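Local coordinates for Ton_1535 (Thermococcus onnurineus, PDB 3ZPJ), which is of unknown function but folds into a mainly helical alpha-solenoid that includes a left-handed helical turn, at residues A[13-16]-A[17-20]; A[92-95]-A[96-99]. All coordinates share one frame; numbering follows the deposited sequence.

Both contacts are local, each made by side chains a few residues apart on one continuous run of chain. Contact 1 comes first along the sequence. It covers the turn after helix 2-12 and the start of helix 16-22, near the N-terminal end of the solenoid. Contact 2 follows within helix 90-104, after the intervening helices 29-45, 53-66 and 70-86. Their centres lie 28 Å apart, and their nearest atoms are about 17 Å apart, so they do not touch. They share no helix. Contact 1 joins two successive helices at their turn. Contact 2 lies in the body of a helix packed between helices 70-86 and 110-126, as in an alpha-solenoid.

Contact 1 of 2, residues A[13-16]-A[17-20]; sequences RGYY and EEAL
Glu18 lies alongside Tyr15, and the two side chains point the same way. The Glu18 chain starts against the backbone: its CB is 3.7 Å from Tyr15 O. CG turns away from the ideal staggered position, at chi1 -93°, and the extended chain beyond it (chi2 179°) brings the carboxylate alongside the ring. Glu18 CD stands 4.1 Å from Tyr15 CD2. At the tip, Glu18 OE2 comes closer still, 3.5 Å from Tyr15 CD2. This oxygen approaches the ring obliquely, with the carboxylate and ring planes 62° apart. The two groups meet by van der Waals contact, and both side chains also rest on Leu10 of helix 2-12.

The backbone explains why they are neighbours. Gly14 ends helix 2-12 in a Schellman motif, with the positive phi that glycine accepts easily. Tyr15 follows directly as the N-cap residue of helix 16-22. Its carbonyl takes the first bonds of that helix. Ala19 N donates to Tyr15 O at 3.2 Å, in the carbonyl plane. Glu18 N donates to the same oxygen more weakly, at a bent angle. Two N-H groups therefore share one acceptor.

One residue on, Leu20 N bonds to Tyr16 O at 3.0 Å. The Leu20 side chain folds back over the same carbonyl: Leu20 CG is 3.2 Å from Tyr16 O and Leu20 CD1 is 3.6 Å from it. This packing is close. The Ala19 methyl also faces back, with Ala19 CB 3.5 Å from Tyr16 O. The Tyr16 ring stacks on Trp52 and touches Ile43 of helix 29-45, while Leu20 reaches Leu36 and Ile39 of that helix.

Contact 2 of 2, residues A[92-95]-A[96-99]; sequences DAMD and FFNR
Phe97 packs back on Ala93 at the buried side of helix 90-104. Its CD2 is 3.1 Å from Ala93 O, the carbonyl that also accepts the bond from Phe97 N at 2.8 Å. The same ring meets Ala81 of helix 70-86 and Leu120 and Leu124 of helix 110-126, so this face of the helix is wedged between neighbours. Met94 adds a looser Met-aromatic contact, with Met94 SD 4.1 Å from Phe97 CD2 and oblique to the ring.

The other side is polar and partly exposed. Asp95, with CG anti to its backbone N (chi1 176°), reaches along the helix to Arg99, one turn on. Arg99 NE donates to Asp95 OD1 at 3.3 Å in a nearly straight bond (176°), from above the carboxylate plane. Arg99 NH2 makes a weak second bond to Asp95 OD2. The guanidinium also lies over the Phe96 ring, Arg99 NE being 4.1 Å above its centre. Replacing Arg99 by an alanine is likely to leave the Asp95 carboxylate without its charged mate and to remove the group stacked over the Phe96 ring. The long bonds suggest a modest i to i+4 salt bridge.

Contact 1 of 2, residues A[13-16]-A[17-20]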
loop_
_atom_site.group_PDB
_atom_site.type_symbol
_atom_site.label_atom_id
_atom_site.label_comp_id
_atom_site.label_asym_id
_atom_site.label_seq_id
_atom_site.Cartn_x
_atom_site.Cartn_y
_atom_site.Cartn_z
ATOM N N ARG A 13 -20.962 -25.415 5.424
ATOM C CA ARG A 13 -21.393 -26.794 5.593
ATOM C C ARG A 13 -21.025 -27.626 4.372
ATOM O O ARG A 13 -21.397 -28.796 4.291
ATOM C CB ARG A 13 -22.915 -26.865 5.796
ATOM C CG ARG A 13 -23.470 -26.105 7.010
ATOM C CD ARG A 13 -23.153 -26.798 8.334
ATOM N NE ARG A 13 -22.380 -25.921 9.213
ATOM C CZ ARG A 13 -22.807 -25.472 10.389
ATOM N NH1 ARG A 13 -23.997 -25.831 10.840
ATOM N NH2 ARG A 13 -22.042 -24.670 11.116
ATOM N N GLY A 14 -20.327 -27.011 3.416
ATOM C CA GLY A 14 -19.943 -27.676 2.179
ATOM C C GLY A 14 -21.094 -28.052 1.253
ATOM O O GLY A 14 -20.960 -28.940 0.404
ATOM N N TYR A 15 -22.232 -27.381 1.407
ATOM C CA TYR A 15 -23.379 -27.602 0.526
ATOM C C TYR A 15 -23.370 -26.637 -0.661
ATOM O O TYR A 15 -24.295 -25.837 -0.836
ATOM C CB TYR A 15 -24.681 -27.455 1.309
ATOM C CG TYR A 15 -25.094 -28.717 2.045
ATOM C CD1 TYR A 15 -24.459 -29.101 3.227
ATOM C CD2 TYR A 15 -26.109 -29.529 1.550
ATOM C CE1 TYR A 15 -24.838 -30.257 3.899
ATOM C CE2 TYR A 15 -26.488 -30.673 2.210
ATOM C CZ TYR A 15 -25.853 -31.036 3.385
ATOM O OH TYR A 15 -26.239 -32.183 4.044
ATOM N N TYR A 16 -22.322 -26.733 -1.478
ATOM C CA TYR A 16 -22.073 -25.777 -2.560
ATOM C C TYR A 16 -23.196 -25.669 -3.597
ATOM O O TYR A 16 -23.573 -24.574 -3.996
ATOM C CB TYR A 16 -20.747 -26.094 -3.245
ATOM C CG TYR A 16 -19.542 -25.856 -2.369
ATOM C CD1 TYR A 16 -18.972 -24.608 -2.282
ATOM C CD2 TYR A 16 -18.976 -26.889 -1.627
ATOM C CE1 TYR A 16 -17.871 -24.375 -1.483
ATOM C CE2 TYR A 16 -17.866 -26.669 -0.825
ATOM C CZ TYR A 16 -17.320 -25.410 -0.758
ATOM O OH TYR A 16 -16.223 -25.164 0.034
ATOM N N GLU A 17 -23.741 -26.795 -4.018
ATOM C CA GLU A 17 -24.763 -26.774 -5.054
ATOM C C GLU A 17 -25.986 -25.972 -4.613
ATOM O O GLU A 17 -26.613 -25.282 -5.419
ATOM C CB GLU A 17 -25.157 -28.200 -5.428
ATOM C CG GLU A 17 -26.250 -28.305 -6.482
ATOM C CD GLU A 17 -26.494 -29.752 -6.901
ATOM O OE1 GLU A 17 -25.542 -30.566 -6.826
ATOM O OE2 GLU A 17 -27.636 -30.082 -7.292
ATOM N N GLU A 18 -26.309 -26.054 -3.325
ATOM C CA GLU A 18 -27.475 -25.363 -2.792
ATOM C C GLU A 18 -27.218 -23.881 -2.613
ATOM O O GLU A 18 -28.102 -23.069 -2.859
ATOM C CB GLU A 18 -27.889 -25.961 -1.464
ATOM C CG GLU A 18 -28.928 -27.027 -1.581
ATOM C CD GLU A 18 -29.261 -27.596 -0.227
ATOM O OE1 GLU A 18 -29.566 -26.794 0.682
ATOM O OE2 GLU A 18 -29.187 -28.833 -0.065
ATOM N N ALA A 19 -26.010 -23.548 -2.166
ATOM C CA ALA A 19 -25.581 -22.161 -2.053
ATOM C C ALA A 19 -25.725 -21.444 -3.377
ATOM O O ALA A 19 -26.226 -20.313 -3.436
ATOM C CB ALA A 19 -24.134 -22.079 -1.591
ATOM N N LEU A 20 -25.266 -22.102 -4.437
ATOM C CA LEU A 20 -25.277 -21.488 -5.752
ATOM C C LEU A 20 -26.710 -21.362 -6.240
ATOM O O LEU A 20 -27.045 -20.431 -6.970
ATOM C CB LEU A 20 -24.432 -22.297 -6.736
ATOM C CG LEU A 20 -22.976 -22.501 -6.306
ATOM C CD1 LEU A 20 -22.289 -23.512 -7.208
ATOM C CD2 LEU A 20 -22.201 -21.178 -6.253
#

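Contact 2 of 2, residues A[92-95]-A[96-99]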
loop_
_atom_site.group_PDB
_atom_site.type_symbol
_atom_site.label_atom_id
_atom_site.label_comp_id
_atom_site.label_asym_id
_atom_site.label_seq_id
_atom_site.Cartn_x
_atom_site.Cartn_y
_atom_site.Cartn_z
ATOM N N ASP A 92 -6.776 -14.551 -19.344
ATOM C CA ASP A 92 -8.212 -14.437 -19.220
ATOM C C ASP A 92 -8.602 -13.175 -18.474
ATOM O O ASP A 92 -9.584 -12.527 -18.820
ATOM C CB ASP A 92 -8.776 -15.670 -18.534
ATOM C CG ASP A 92 -8.432 -16.946 -19.277
ATOM O OD1 ASP A 92 -9.126 -17.260 -20.268
ATOM O OD2 ASP A 92 -7.461 -17.622 -18.878
ATOM N N ALA A 93 -7.825 -12.824 -17.454
ATOM C CA ALA A 93 -8.073 -11.599 -16.705
ATOM C C ALA A 93 -8.004 -10.379 -17.615
ATOM O O ALA A 93 -8.855 -9.490 -17.529
ATOM C CB ALA A 93 -7.084 -11.455 -15.549
ATOM N N MET A 94 -6.993 -10.336 -18.482
ATOM C CA MET A 94 -6.772 -9.156 -19.310
ATOM C C MET A 94 -7.823 -9.126 -20.400
ATOM O O MET A 94 -8.222 -8.057 -20.862
ATOM C CB MET A 94 -5.345 -9.103 -19.894
ATOM C CG MET A 94 -4.237 -8.615 -18.911
ATOM S SD MET A 94 -4.498 -7.010 -18.080
ATOM C CE MET A 94 -2.910 -6.728 -17.324
ATOM N N ASP A 95 -8.292 -10.300 -20.790
ATOM C CA ASP A 95 -9.433 -10.377 -21.695
ATOM C C ASP A 95 -10.632 -9.685 -21.040
ATOM O O ASP A 95 -11.259 -8.813 -21.641
ATOM C CB ASP A 95 -9.749 -11.836 -22.043
ATOM C CG ASP A 95 -11.002 -11.993 -22.909
ATOM O OD1 ASP A 95 -11.557 -10.988 -23.408
ATOM O OD2 ASP A 95 -11.429 -13.149 -23.109
ATOM N N PHE A 96 -10.940 -10.044 -19.799
ATOM C CA PHE A 96 -12.083 -9.417 -19.143
ATOM C C PHE A 96 -11.895 -7.948 -18.801
ATOM O O PHE A 96 -12.843 -7.171 -18.891
ATOM C CB PHE A 96 -12.601 -10.243 -17.966
ATOM C CG PHE A 96 -13.507 -11.349 -18.405
ATOM C CD1 PHE A 96 -12.980 -12.505 -18.965
ATOM C CD2 PHE A 96 -14.882 -11.205 -18.348
ATOM C CE1 PHE A 96 -13.810 -13.517 -19.410
ATOM C CE2 PHE A 96 -15.712 -12.218 -18.789
ATOM C CZ PHE A 96 -15.174 -13.373 -19.320
ATOM N N PHE A 97 -10.676 -7.561 -18.445
ATOM C CA PHE A 97 -10.382 -6.148 -18.279
ATOM C C PHE A 97 -10.650 -5.355 -19.570
ATOM O O PHE A 97 -11.213 -4.264 -19.535
ATOM C CB PHE A 97 -8.956 -5.950 -17.764
ATOM C CG PHE A 97 -8.822 -6.194 -16.286
ATOM C CD1 PHE A 97 -9.623 -5.497 -15.387
ATOM C CD2 PHE A 97 -7.932 -7.140 -15.795
ATOM C CE1 PHE A 97 -9.522 -5.715 -14.017
ATOM C CE2 PHE A 97 -7.830 -7.368 -14.425
ATOM C CZ PHE A 97 -8.627 -6.650 -13.534
ATOM N N ASN A 98 -10.279 -5.924 -20.708
ATOM C CA ASN A 98 -10.512 -5.267 -21.976
ATOM C C ASN A 98 -11.981 -5.186 -22.322
ATOM O O ASN A 98 -12.426 -4.221 -22.954
ATOM C CB ASN A 98 -9.737 -5.961 -23.086
ATOM C CG ASN A 98 -8.293 -5.521 -23.133
ATOM O OD1 ASN A 98 -8.001 -4.325 -23.109
ATOM N ND2 ASN A 98 -7.379 -6.482 -23.174
ATOM N N ARG A 99 -12.736 -6.201 -21.911
ATOM C CA ARG A 99 -14.173 -6.153 -22.085
ATOM C C ARG A 99 -14.721 -5.012 -21.234
ATOM O O ARG A 99 -15.543 -4.225 -21.699
ATOM C CB ARG A 99 -14.830 -7.484 -21.717
ATOM C CG ARG A 99 -14.460 -8.638 -22.645
ATOM C CD ARG A 99 -15.388 -9.832 -22.429
ATOM N NE ARG A 99 -14.753 -11.091 -22.798
ATOM C CZ ARG A 99 -15.401 -12.243 -22.945
ATOM N NH1 ARG A 99 -16.720 -12.299 -22.763
ATOM N NH2 ARG A 99 -14.727 -13.338 -23.280
#